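Local coordinates for protein phytoene synthase (Enterococcus hirae, PDB 5IYS) that probably joins two farnesyl diphosphate molecules into a thirty-carbon dehydrosqualene-type carotenoid precursor, with the help of magnesium ions, at residues 100-103 with 104-107; 113-117 with 118-122; 137-140 with 141-145; 152-155 with 156-159; 165-168 with 169-172. One frame throughout, in Å; residues are numbered along the deposited sequence.

Overall arrangement
The chain is all helix in its regular structure, and the five contacts follow one another along it, neither nesting nor crossing. Each joins directly successive residues, so none closes a loop over intervening chain. Contact 1 turns the loop after helix 87-98 into helix 104-116, and contact 2 lies where that helix runs out into the loop before helix 125-143. Contact 3 forms the last turns of helix 125-143. After a further loop, contact 4 starts helix 155-172, whose final turns hold contact 5. In space contact 3 touches contact 1 through Pro105 and Met142, and contact 4 through Leu144 and Ala158. Contacts 3 and 5, centres about 18 Å apart, meet the same two farnesyl ligands.

Contact 1 (100-103 with 104-107)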
# COMPACT_ATOMS: atom_id res chain seq x y z
N PRO A 100 13.16 -15.66 -2.55
CA PRO A 100 12.40 -16.20 -3.68
C PRO A 100 11.37 -15.20 -4.19
O PRO A 100 10.15 -15.46 -4.17
CB PRO A 100 11.75 -17.45 -3.11
CG PRO A 100 11.67 -17.21 -1.64
CD PRO A 100 12.76 -16.26 -1.25
N MET A 101 11.84 -14.00 -4.52
CA MET A 101 10.96 -12.98 -5.07
C MET A 101 10.44 -13.44 -6.42
O MET A 101 11.14 -14.15 -7.14
CB MET A 101 11.81 -11.72 -5.26
CG MET A 101 12.34 -11.21 -3.92
SD MET A 101 11.08 -10.40 -2.89
CE MET A 101 10.74 -8.93 -3.88
N VAL A 102 9.26 -12.95 -6.81
CA VAL A 102 8.67 -13.28 -8.11
C VAL A 102 8.27 -12.01 -8.86
O VAL A 102 7.78 -11.05 -8.25
CB VAL A 102 7.49 -14.28 -7.99
CG1 VAL A 102 7.99 -15.57 -7.33
CG2 VAL A 102 6.40 -13.72 -7.11
N THR A 103 8.40 -12.00 -10.17
CA THR A 103 8.13 -10.77 -10.91
C THR A 103 6.64 -10.52 -11.17
O THR A 103 6.26 -9.40 -11.49
CB THR A 103 8.85 -10.74 -12.28
OG1 THR A 103 8.46 -11.89 -13.05
CG2 THR A 103 10.37 -10.72 -12.06
N ALA A 104 5.79 -11.55 -11.08
CA ALA A 104 4.38 -11.39 -11.45
C ALA A 104 3.65 -10.24 -10.77
O ALA A 104 2.97 -9.48 -11.45
CB ALA A 104 3.58 -12.72 -11.27
N PRO A 105 3.86 -10.03 -9.44
CA PRO A 105 3.09 -8.95 -8.84
C PRO A 105 3.65 -7.58 -9.23
O PRO A 105 2.92 -6.58 -9.21
CB PRO A 105 3.18 -9.19 -7.33
CG PRO A 105 4.26 -10.24 -7.13
CD PRO A 105 4.49 -10.93 -8.47
N PHE A 106 4.91 -7.55 -9.65
CA PHE A 106 5.50 -6.28 -10.10
C PHE A 106 4.84 -5.86 -11.42
O PHE A 106 4.54 -4.68 -11.63
CB PHE A 106 7.03 -6.41 -10.29
CG PHE A 106 7.79 -6.55 -8.99
CD1 PHE A 106 7.87 -7.77 -8.35
CD2 PHE A 106 8.35 -5.43 -8.39
CE1 PHE A 106 8.51 -7.88 -7.10
CE2 PHE A 106 9.04 -5.55 -7.20
CZ PHE A 106 9.08 -6.77 -6.54
N PHE A 107 4.55 -6.85 -12.26
CA PHE A 107 3.87 -6.61 -13.53
C PHE A 107 2.43 -6.16 -13.23
O PHE A 107 1.93 -5.22 -13.83
CB PHE A 107 3.85 -7.93 -14.32
CG PHE A 107 5.09 -8.20 -15.13
CD1 PHE A 107 5.38 -7.42 -16.26
CD2 PHE A 107 5.93 -9.25 -14.81
CE1 PHE A 107 6.52 -7.68 -17.03
CE2 PHE A 107 7.01 -9.58 -15.62
CZ PHE A 107 7.33 -8.76 -16.70
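Met101 places CG beside its own backbone N (chi1 -63°) and bends again at chi2 and chi3, which brings its terminal methyl round to the ring of Phe106. The Phe106 ring is set on the N side of its own residue in the same way (chi1 -71°), which turns it back toward the loop. Met101 CE comes up to the ring's edge, 3.8 Å from Phe106 CZ, and the two side chains cross at about a right angle. Val102 O also lies at this edge, 3.3 Å from Phe106 CD1, where the slightly positive ring hydrogens can face a carbonyl oxygen. Val102 CG2 in turn packs 3.6 Å from Pro105 CD.

The backbone starts helix 104-116 through Thr103 O, which accepts the N-H of Phe107 at 3.2 Å (N-H...O 155°) and, in a weak bond, the N-H of Phe106 (N to O 2.9 Å). Proline suits position 105, because an amide in the first turn of a helix has no carbonyl one turn earlier to bond. Thr103 and Phe107 run side by side, with Thr103 OG1 3.7 Å from Phe107 CE2; the hydroxyl itself is hydrogen-bonded to Asn79 OD1 on helix 65-80. Phe106 meets Phe51 edge-to-face and also touches Phe96 and Met142, while the bent, unbranched chain of Met101 lets its methyl reach the edge of the Phe106 ring. The chemistry is thus divided: one carbonyl oxygen secures the backbone turn, while the buried aromatic edge is met by a thioether methyl and carbonyl oxygens, groups that make weak but compatible neighbours for ring hydrogens.

Contact 2 (113-117 with 118-122); sequences QRKDA and DFKQP. With SO4 (sulfate ion), chain B.
The exit of helix 104-116 into the loop before helix 125-143 is marked by a bond from Asp118 N to Lys115 O, 3.2 Å long, spanning three residues rather than four. The donor stands well above the carbonyl plane, 63° out of it. Lys115 O has a second partner in a water that donates to it at 2.8 Å. That water also accepts from Lys115 NZ and, at 2.9 Å, from Lys120 N, so it stitches the departing loop to the helix. A second water joins Lys115 NZ to Asp118 O. Lysine fits this exposed edge because its long chain, bent at chi2 and chi4, brings the ammonium group back over the turn.

On the inner side the contact borders the magnesium site, whose Asp56 and Asp60 belong to what is probably the DDxxD motif of this family. The nearest side-chain atoms of Asp116 and Asp60 are about 4 Å apart. Asp116 OD1 meets the ring edge of Phe119, 3.6 Å from CD1, with carboxylate and ring planes 24° apart, while its OD2 is hydrogen-bonded to Tyr131 OH. A chi1 of -172° lays the Phe119 ring alongside the Asp116 side chain, the two pointing the same way, and the ring also packs edge-to-face with Tyr184. Farther out, Arg114 holds a sulfate, probably from the crystallisation liquor, through NE to O4 at 2.7 Å and NH2 to O3 at 3.1 Å.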
# COMPACT_ATOMS: atom_id res chain seq x y z
N GLN A 113 -1.38 0.63 -12.33
CA GLN A 113 -1.04 2.04 -12.56
C GLN A 113 -1.53 2.52 -13.92
O GLN A 113 -1.94 3.68 -14.06
CB GLN A 113 0.45 2.30 -12.42
CG GLN A 113 0.97 2.09 -11.02
CD GLN A 113 0.37 3.06 -10.04
OE1 GLN A 113 0.05 4.19 -10.39
NE2 GLN A 113 0.05 2.58 -8.85
N ARG A 114 -1.32 1.71 -14.95
CA ARG A 114 -1.68 2.07 -16.32
C ARG A 114 -3.19 2.31 -16.44
O ARG A 114 -3.66 3.26 -17.08
CB ARG A 114 -1.21 0.96 -17.28
CG ARG A 114 -1.34 1.25 -18.78
CD ARG A 114 -0.64 0.17 -19.62
NE ARG A 114 -1.09 0.15 -21.01
CZ ARG A 114 -0.57 -0.65 -21.95
NH1 ARG A 114 0.43 -1.46 -21.65
NH2 ARG A 114 -1.09 -0.66 -23.18
N LYS A 115 -3.97 1.51 -15.71
CA LYS A 115 -5.41 1.73 -15.64
C LYS A 115 -5.82 3.05 -14.99
O LYS A 115 -6.78 3.71 -15.42
CB LYS A 115 -6.10 0.57 -14.94
CG LYS A 115 -7.54 0.42 -15.39
CD LYS A 115 -8.50 0.32 -14.24
CE LYS A 115 -9.90 0.00 -14.76
NZ LYS A 115 -10.46 1.10 -15.59
N ASP A 116 -5.12 3.44 -13.93
CA ASP A 116 -5.32 4.76 -13.35
C ASP A 116 -5.03 5.90 -14.30
O ASP A 116 -5.60 6.97 -14.16
CB ASP A 116 -4.47 4.95 -12.10
CG ASP A 116 -5.12 4.40 -10.88
OD1 ASP A 116 -6.37 4.45 -10.80
OD2 ASP A 116 -4.38 3.97 -9.98
N ALA A 117 -4.14 5.66 -15.26
CA ALA A 117 -3.80 6.68 -16.24
C ALA A 117 -4.99 7.07 -17.12
O ALA A 117 -4.96 8.12 -17.77
CB ALA A 117 -2.64 6.22 -17.09
N ASP A 118 -5.99 6.20 -17.21
CA ASP A 118 -7.23 6.49 -17.92
C ASP A 118 -8.39 6.19 -16.96
O ASP A 118 -9.02 5.13 -17.03
CB ASP A 118 -7.31 5.65 -19.20
CG ASP A 118 -8.71 5.63 -19.83
OD1 ASP A 118 -9.57 6.50 -19.55
OD2 ASP A 118 -8.94 4.73 -20.67
N PHE A 119 -8.59 7.09 -16.01
CA PHE A 119 -9.37 6.75 -14.82
C PHE A 119 -10.86 6.51 -15.12
O PHE A 119 -11.48 7.33 -15.79
CB PHE A 119 -9.23 7.81 -13.73
CG PHE A 119 -9.87 7.39 -12.44
CD1 PHE A 119 -9.28 6.41 -11.66
CD2 PHE A 119 -11.15 7.80 -12.12
CE1 PHE A 119 -9.89 5.94 -10.53
CE2 PHE A 119 -11.78 7.30 -11.01
CZ PHE A 119 -11.17 6.34 -10.24
N LYS A 120 -11.41 5.39 -14.64
CA LYS A 120 -12.86 5.18 -14.61
C LYS A 120 -13.28 4.82 -13.20
O LYS A 120 -12.64 4.00 -12.55
CB LYS A 120 -13.26 4.02 -15.52
CG LYS A 120 -12.67 4.05 -16.93
CD LYS A 120 -13.41 5.03 -17.80
CE LYS A 120 -12.80 5.07 -19.19
NZ LYS A 120 -13.45 6.13 -20.00
N GLN A 121 -14.36 5.44 -12.72
CA GLN A 121 -14.99 5.05 -11.46
C GLN A 121 -15.45 3.59 -11.49
O GLN A 121 -16.18 3.19 -12.40
CB GLN A 121 -16.22 5.93 -11.20
CG GLN A 121 -16.87 5.66 -9.85
CD GLN A 121 -18.13 6.45 -9.64
OE1 GLN A 121 -18.56 7.21 -10.51
NE2 GLN A 121 -18.77 6.24 -8.49
N PRO A 122 -15.11 2.82 -10.45
CA PRO A 122 -15.61 1.45 -10.38
C PRO A 122 -17.13 1.43 -10.40
O PRO A 122 -17.74 2.18 -9.65
CB PRO A 122 -15.14 0.99 -9.00
CG PRO A 122 -14.96 2.22 -8.23
CD PRO A 122 -14.38 3.19 -9.23
S SO4 B . -4.44 1.11 -22.41
O1 SO4 B . -5.31 -0.05 -22.55
O2 SO4 B . -5.25 2.33 -22.38
O3 SO4 B . -3.50 1.18 -23.53
O4 SO4 B . -3.70 0.98 -21.15
O HOH W 1 -9.28 3.43 -14.29
O HOH W 2 -9.53 2.53 -17.72

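Contact 3 (137-140 with 141-145). With FPS (S-[(2E,6E)-3,7,11-trimethyldodeca-2,6,10-trienyl] trihydrogen thiodiphosphate), chain G; FPS (S-[(2E,6E)-3,7,11-trimethyldodeca-2,6,10-trienyl] trihydrogen thiodiphosphate), chain H.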
# COMPACT_ATOMS: atom_id res chain seq x y z
N GLY A 137 -2.87 -5.00 -3.25
CA GLY A 137 -2.67 -6.42 -2.93
C GLY A 137 -1.41 -6.98 -3.58
O GLY A 137 -0.70 -7.80 -2.98
N SER A 138 -1.05 -6.45 -4.75
CA SER A 138 0.18 -6.87 -5.40
C SER A 138 1.41 -6.57 -4.56
O SER A 138 2.40 -7.33 -4.58
CB SER A 138 0.31 -6.24 -6.80
OG SER A 138 0.26 -4.81 -6.68
N VAL A 139 1.40 -5.42 -3.91
CA VAL A 139 2.50 -5.03 -3.02
C VAL A 139 2.70 -6.06 -1.90
O VAL A 139 3.81 -6.46 -1.57
CB VAL A 139 2.27 -3.65 -2.36
CG1 VAL A 139 3.46 -3.30 -1.45
CG2 VAL A 139 2.19 -2.56 -3.45
N GLY A 140 1.61 -6.53 -1.33
CA GLY A 140 1.71 -7.63 -0.36
C GLY A 140 2.43 -8.83 -0.95
O GLY A 140 3.31 -9.43 -0.31
N LEU A 141 2.09 -9.17 -2.19
CA LEU A 141 2.75 -10.29 -2.83
C LEU A 141 4.21 -10.04 -3.14
O LEU A 141 5.01 -10.99 -3.13
CB LEU A 141 1.98 -10.68 -4.10
CG LEU A 141 0.55 -11.13 -3.81
CD1 LEU A 141 -0.00 -11.84 -5.05
CD2 LEU A 141 0.53 -12.05 -2.60
N MET A 142 4.56 -8.82 -3.55
CA MET A 142 5.97 -8.49 -3.71
C MET A 142 6.77 -8.76 -2.44
O MET A 142 7.91 -9.24 -2.51
CB MET A 142 6.17 -7.01 -4.07
CG MET A 142 5.49 -6.60 -5.34
SD MET A 142 5.64 -4.78 -5.50
CE MET A 142 4.33 -4.55 -6.70
N LEU A 143 6.22 -8.34 -1.30
CA LEU A 143 6.91 -8.44 -0.01
C LEU A 143 6.89 -9.80 0.69
O LEU A 143 7.71 -10.06 1.58
CB LEU A 143 6.34 -7.40 0.96
CG LEU A 143 6.52 -5.94 0.50
CD1 LEU A 143 5.86 -5.00 1.50
CD2 LEU A 143 7.98 -5.60 0.36
N LEU A 144 5.93 -10.65 0.34
CA LEU A 144 5.75 -11.88 1.10
C LEU A 144 7.03 -12.71 1.24
O LEU A 144 7.27 -13.30 2.29
CB LEU A 144 4.67 -12.74 0.45
CG LEU A 144 3.25 -12.68 1.03
CD1 LEU A 144 2.29 -13.74 0.41
CD2 LEU A 144 3.30 -12.83 2.55
N PRO A 145 7.84 -12.80 0.17
CA PRO A 145 8.99 -13.69 0.31
C PRO A 145 10.00 -13.14 1.31
O PRO A 145 10.88 -13.88 1.76
CB PRO A 145 9.58 -13.71 -1.11
CG PRO A 145 8.42 -13.39 -2.01
CD PRO A 145 7.68 -12.33 -1.21
C1 FPS G . 0.21 3.71 0.77
S1 FPS G . 1.77 4.12 0.08
C2 FPS G . 0.16 2.20 0.58
C3 FPS G . -0.96 1.51 0.30
C4 FPS G . -2.28 2.20 0.19
C5 FPS G . -0.92 0.00 0.13
C6 FPS G . 0.46 -0.64 0.27
C7 FPS G . 0.28 -2.13 0.46
C8 FPS G . 1.08 -2.85 1.27
C10 FPS G . 0.89 -4.35 1.29
C9 FPS G . 2.19 -2.23 2.10
C11 FPS G . 0.64 -4.81 2.73
C12 FPS G . 0.62 -6.32 2.81
C13 FPS G . 1.69 -7.09 3.12
C14 FPS G . 1.54 -8.59 3.21
C15 FPS G . 3.04 -6.50 3.42
PA FPS G . 2.43 5.96 0.75
O1A FPS G . 3.90 6.04 0.73
O2A FPS G . 1.90 6.92 -0.43
O3A FPS G . 1.75 6.49 2.09
PB FPS G . 0.37 7.32 1.90
O1B FPS G . 0.63 8.80 1.85
O2B FPS G . -0.48 6.84 3.06
O3B FPS G . -0.37 6.98 0.62
C1 FPS H . -0.54 4.87 -2.72
S1 FPS H . -2.28 4.92 -3.00
C2 FPS H . 0.13 4.20 -3.90
C3 FPS H . 0.05 2.89 -4.18
C4 FPS H . -0.82 1.92 -3.42
C5 FPS H . 0.83 2.38 -5.37
C6 FPS H . 2.33 2.29 -5.06
C7 FPS H . 2.57 1.60 -3.73
C8 FPS H . 3.41 2.12 -2.82
C10 FPS H . 3.53 1.39 -1.50
C9 FPS H . 4.13 3.41 -3.07
C11 FPS H . 4.64 0.36 -1.49
C12 FPS H . 4.84 0.10 0.00
C13 FPS H . 5.71 -0.80 0.50
C14 FPS H . 6.60 -1.64 -0.35
C15 FPS H . 5.77 -0.96 1.99
PA FPS H . -2.43 6.76 -3.86
O1A FPS H . -1.64 6.78 -5.11
O2A FPS H . -3.98 7.04 -4.21
O3A FPS H . -2.10 7.85 -2.71
PB FPS H . -0.82 8.81 -2.60
O1B FPS H . -1.37 10.20 -2.72
O2B FPS H . 0.21 8.58 -3.67
O3B FPS H . -0.21 8.53 -1.24
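Helix 125-143 keeps regular four-residue bonds here, Leu141 N to Gly137 O, Met142 N to Ser138 O (2.8 Å) and Leu143 N to Val139 O, and only Leu144 N to Gly140 O is weak (N-H...O 125°). From this frame Val139 and Leu143, one turn apart, send methyls to the same side, with Val139 CG1 4.2 Å from Leu143 CD1. The CG1 branch of Val139 stands opposite the backbone N (chi1 -179°), which brings it against both farnesyl chains: it is 3.6 Å from C8 of the chain G ligand and 3.7 Å from C14 of the chain H ligand. Leu143 CD1 continues the line, 3.7 Å from C15 of the chain G ligand. At residue 140 a glycine is apt because the chain G ligand runs directly against the main chain, its C10 3.5 Å from Gly140 N.

Another side of the helix turns to protein. Met142, extended beyond CG, brings CE to within 4.4 Å of Val139 CG2 and packs on Met109, Cys52 and Val48. Ser138 can sit in this buried place because its OG is hydrogen-bonded to Tyr134 O of the preceding turn. This part of the pocket wall is therefore made of branched aliphatic methyls and bare backbone. Such a surface, with no directional bond to the prenyl carbons, is consistent with holding the tails by shape and dispersion; Val139 and Leu143 each touch both.

Contact 4 (152-155 with 156-159)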
# COMPACT_ATOMS: atom_id res chain seq x y z
N ALA A 152 3.42 -18.87 -0.74
CA ALA A 152 2.18 -19.50 -1.22
C ALA A 152 1.18 -19.84 -0.13
O ALA A 152 -0.04 -19.71 -0.34
CB ALA A 152 2.47 -20.73 -2.09
N ASP A 153 1.68 -20.08 1.08
CA ASP A 153 0.83 -20.43 2.24
C ASP A 153 -0.17 -19.33 2.59
O ASP A 153 -1.25 -19.58 3.12
CB ASP A 153 1.67 -20.74 3.48
CG ASP A 153 2.41 -22.06 3.36
OD1 ASP A 153 2.17 -22.77 2.37
OD2 ASP A 153 3.29 -22.33 4.21
N ILE A 154 0.21 -18.07 2.38
CA ILE A 154 -0.61 -16.99 2.89
C ILE A 154 -0.86 -15.89 1.88
O ILE A 154 -0.93 -14.71 2.24
CB ILE A 154 0.00 -16.39 4.18
CG1 ILE A 154 1.50 -16.13 3.99
CG2 ILE A 154 -0.23 -17.31 5.40
CD1 ILE A 154 2.14 -15.27 5.13
N VAL A 155 -0.99 -16.24 0.61
CA VAL A 155 -1.26 -15.19 -0.38
C VAL A 155 -2.61 -14.54 -0.12
O VAL A 155 -2.79 -13.35 -0.37
CB VAL A 155 -1.28 -15.73 -1.84
CG1 VAL A 155 0.11 -16.24 -2.27
CG2 VAL A 155 -2.35 -16.84 -1.98
N VAL A 156 -3.59 -15.33 0.30
CA VAL A 156 -4.94 -14.81 0.49
C VAL A 156 -5.01 -13.69 1.55
O VAL A 156 -5.52 -12.60 1.29
CB VAL A 156 -5.95 -15.96 0.76
CG1 VAL A 156 -7.28 -15.40 1.23
CG2 VAL A 156 -6.15 -16.77 -0.54
N PRO A 157 -4.51 -13.96 2.76
CA PRO A 157 -4.52 -12.89 3.75
C PRO A 157 -3.59 -11.73 3.42
O PRO A 157 -3.88 -10.61 3.80
CB PRO A 157 -4.07 -13.59 5.04
CG PRO A 157 -3.48 -14.90 4.63
CD PRO A 157 -4.28 -15.28 3.37
N ALA A 158 -2.52 -11.99 2.68
CA ALA A 158 -1.63 -10.91 2.28
C ALA A 158 -2.38 -9.97 1.36
O ALA A 158 -2.31 -8.75 1.51
CB ALA A 158 -0.42 -11.47 1.59
N LYS A 159 -3.09 -10.54 0.39
CA LYS A 159 -3.85 -9.71 -0.54
C LYS A 159 -4.92 -8.94 0.21
O LYS A 159 -5.24 -7.83 -0.17
CB LYS A 159 -4.51 -10.57 -1.62
CG LYS A 159 -3.55 -11.06 -2.69
CD LYS A 159 -4.32 -11.46 -3.95
CE LYS A 159 -4.77 -12.92 -3.92
NZ LYS A 159 -5.55 -13.25 -5.16
O HOH W 3 -3.36 -18.22 0.85
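Ile154 O receives the N-H of Ala158 at 3.2 Å, and Val155 O receives that of Lys159 at 2.9 Å (N-H...O 163°), the first two four-residue bonds of helix 155-172. Ile154 is the N-cap and has no polar side chain to offer the amides of the opening turn. Water serves instead: Val156 N donates to a water at 3.0 Å, and the same water gives a weak bond to Asp153 O. The next residue, Pro157, brings no N-H needing an acceptor. Its ring lies against the cap residue, Pro157 CG 3.8 Å from Ile154 CB, the two side chains crossing at about a right angle.

Ile154 CG1 sits between its backbone N and carbonyl carbon (chi1 46°), which directs CD1 to Leu144 CD2, 3.7 Å away. On the outer side Val155 CG2 and Val156 CG2 approach to 4.1 Å. The stem of Lys159 begins beside Val155 O, its CG 3.3 Å away, then leads outward, and its ammonium group forms a cation-pi contact with Tyr133. Asp153 OD1 is in turn satisfied by a salt bridge to Arg150 NH1. Alanine is well matched to residue 158, where a small methyl can touch both Leu144 and a farnesyl ligand. The contact thus sets the start of helix 155-172 against the end of helix 125-143, through Leu144, while Ile154 packs on Met230 and Leu233 in the loop between helices 207-227 and 236-258.

Contact 5 (165-168 with 169-172). With MG (magnesium ion), chain D; FPS (S-[(2E,6E)-3,7,11-trimethyldodeca-2,6,10-trienyl] trihydrogen thiodiphosphate), chain G; FPS (S-[(2E,6E)-3,7,11-trimethyldodeca-2,6,10-trienyl] trihydrogen thiodiphosphate), chain H.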
# COMPACT_ATOMS: atom_id res chain seq x y z
N MET A 165 -5.66 -1.70 3.24
CA MET A 165 -4.91 -0.45 3.19
C MET A 165 -5.35 0.47 2.05
O MET A 165 -5.42 1.70 2.20
CB MET A 165 -3.42 -0.76 3.10
CG MET A 165 -2.81 -1.16 4.45
SD MET A 165 -1.06 -1.63 4.23
CE MET A 165 -0.66 -1.96 5.94
N GLN A 166 -5.59 -0.11 0.88
CA GLN A 166 -5.99 0.70 -0.28
C GLN A 166 -7.37 1.31 0.00
O GLN A 166 -7.59 2.46 -0.34
CB GLN A 166 -6.03 -0.16 -1.55
CG GLN A 166 -6.46 0.57 -2.81
CD GLN A 166 -5.61 1.80 -3.07
OE1 GLN A 166 -6.13 2.91 -3.16
NE2 GLN A 166 -4.30 1.64 -3.03
N LEU A 167 -8.30 0.53 0.57
CA LEU A 167 -9.62 1.07 0.97
C LEU A 167 -9.48 2.21 1.96
O LEU A 167 -10.22 3.19 1.92
CB LEU A 167 -10.47 -0.03 1.62
CG LEU A 167 -11.07 -1.07 0.69
CD1 LEU A 167 -11.97 -2.02 1.45
CD2 LEU A 167 -11.82 -0.39 -0.45
N THR A 168 -8.58 2.04 2.93
CA THR A 168 -8.28 3.11 3.89
C THR A 168 -7.77 4.37 3.18
O THR A 168 -8.21 5.49 3.46
CB THR A 168 -7.21 2.63 4.89
OG1 THR A 168 -7.67 1.43 5.55
CG2 THR A 168 -6.89 3.71 5.93
N ASN A 169 -6.86 4.18 2.23
CA ASN A 169 -6.35 5.31 1.44
C ASN A 169 -7.46 6.06 0.68
O ASN A 169 -7.53 7.31 0.66
CB ASN A 169 -5.24 4.82 0.51
CG ASN A 169 -4.58 5.95 -0.27
OD1 ASN A 169 -5.16 6.46 -1.21
ND2 ASN A 169 -3.36 6.33 0.11
N ILE A 170 -8.38 5.27 0.13
CA ILE A 170 -9.54 5.79 -0.59
C ILE A 170 -10.43 6.64 0.33
O ILE A 170 -10.82 7.78 0.00
CB ILE A 170 -10.34 4.61 -1.20
CG1 ILE A 170 -9.65 4.06 -2.46
CG2 ILE A 170 -11.73 5.05 -1.58
CD1 ILE A 170 -10.18 2.69 -2.96
N LEU A 171 -10.70 6.10 1.51
CA LEU A 171 -11.60 6.70 2.49
C LEU A 171 -10.97 7.94 3.10
O LEU A 171 -11.65 8.90 3.49
CB LEU A 171 -11.94 5.68 3.58
CG LEU A 171 -12.93 4.60 3.12
CD1 LEU A 171 -12.92 3.45 4.09
CD2 LEU A 171 -14.38 5.18 3.00
N ARG A 172 -9.65 7.94 3.15
CA ARG A 172 -8.93 9.09 3.70
C ARG A 172 -9.00 10.27 2.73
O ARG A 172 -8.98 11.43 3.16
CB ARG A 172 -7.48 8.68 4.01
CG ARG A 172 -6.60 9.77 4.64
CD ARG A 172 -5.14 9.30 4.64
NE ARG A 172 -4.63 9.34 3.26
CZ ARG A 172 -3.43 8.91 2.89
NH1 ARG A 172 -2.66 8.28 3.76
NH2 ARG A 172 -3.02 9.11 1.64
MG MG D . -5.41 7.47 -3.08
C1 FPS G . 0.21 3.71 0.77
S1 FPS G . 1.77 4.12 0.08
C2 FPS G . 0.16 2.20 0.58
C3 FPS G . -0.96 1.51 0.30
C4 FPS G . -2.28 2.20 0.19
C5 FPS G . -0.92 0.00 0.13
C6 FPS G . 0.46 -0.64 0.27
C7 FPS G . 0.28 -2.13 0.46
C8 FPS G . 1.08 -2.85 1.27
C10 FPS G . 0.89 -4.35 1.29
C9 FPS G . 2.19 -2.23 2.10
C11 FPS G . 0.64 -4.81 2.73
C12 FPS G . 0.62 -6.32 2.81
C13 FPS G . 1.69 -7.09 3.12
C14 FPS G . 1.54 -8.59 3.21
C15 FPS G . 3.04 -6.50 3.42
PA FPS G . 2.43 5.96 0.75
O1A FPS G . 3.90 6.04 0.73
O2A FPS G . 1.90 6.92 -0.43
O3A FPS G . 1.75 6.49 2.09
PB FPS G . 0.37 7.32 1.90
O1B FPS G . 0.63 8.80 1.85
O2B FPS G . -0.48 6.84 3.06
O3B FPS G . -0.37 6.98 0.62
C1 FPS H . -0.54 4.87 -2.72
S1 FPS H . -2.28 4.92 -3.00
C2 FPS H . 0.13 4.20 -3.90
C3 FPS H . 0.05 2.89 -4.18
C4 FPS H . -0.82 1.92 -3.42
C5 FPS H . 0.83 2.38 -5.37
C6 FPS H . 2.33 2.29 -5.06
C7 FPS H . 2.57 1.60 -3.73
C8 FPS H . 3.41 2.12 -2.82
C10 FPS H . 3.53 1.39 -1.50
C9 FPS H . 4.13 3.41 -3.07
C11 FPS H . 4.64 0.36 -1.49
C12 FPS H . 4.84 0.10 0.00
C13 FPS H . 5.71 -0.80 0.50
C14 FPS H . 6.60 -1.64 -0.35
C15 FPS H . 5.77 -0.96 1.99
PA FPS H . -2.43 6.76 -3.86
O1A FPS H . -1.64 6.78 -5.11
O2A FPS H . -3.98 7.04 -4.21
O3A FPS H . -2.10 7.85 -2.71
PB FPS H . -0.82 8.81 -2.60
O1B FPS H . -1.37 10.20 -2.72
O2B FPS H . 0.21 8.58 -3.67
O3B FPS H . -0.21 8.53 -1.24
O HOH W 4 -6.33 6.18 -4.26
O HOH W 5 -7.11 7.77 -2.53
O HOH W 6 -4.68 8.58 -2.07
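Asn169 CB rests 3.4 Å from Gln166 O, one turn back on helix 155-172, whose regular bonds run from Asn169 N to Met165 O through Arg172 N to Thr168 O. A chi1 of -175° turns the amide away from the backbone N of Asn169, and CG passes 3.7 Å from S1 of the chain H ligand. OD1 then binds the magnesium ion at 2.1 Å, beside the ligand oxygen O2A and three waters. ND2, the other tip, makes a weak bond to O3A of the same ligand at 3.4 Å, and is also hydrogen-bonded to Tyr249 OH. An amide suits this place because its carbonyl oxygen can bind the metal while its NH2 donates to Tyr249 OH and, weakly, to a diphosphate oxygen.

Arg172 reaches the other ligand's phosphates, bending at chi3 to bring NH1 2.7 Å from O2B of the chain G ligand (N-H...O 159°); Gln252 OE1 also bonds NH1. The Gln166 and Ile170 side chains cross at about a right angle, Gln166 OE1 3.8 Å from Ile170 CG1, and Met165 SD lies along the chain G prenyl tail. Metal and guanidinium together probably offset the negative charge of the two thiodiphosphate groups held side by side.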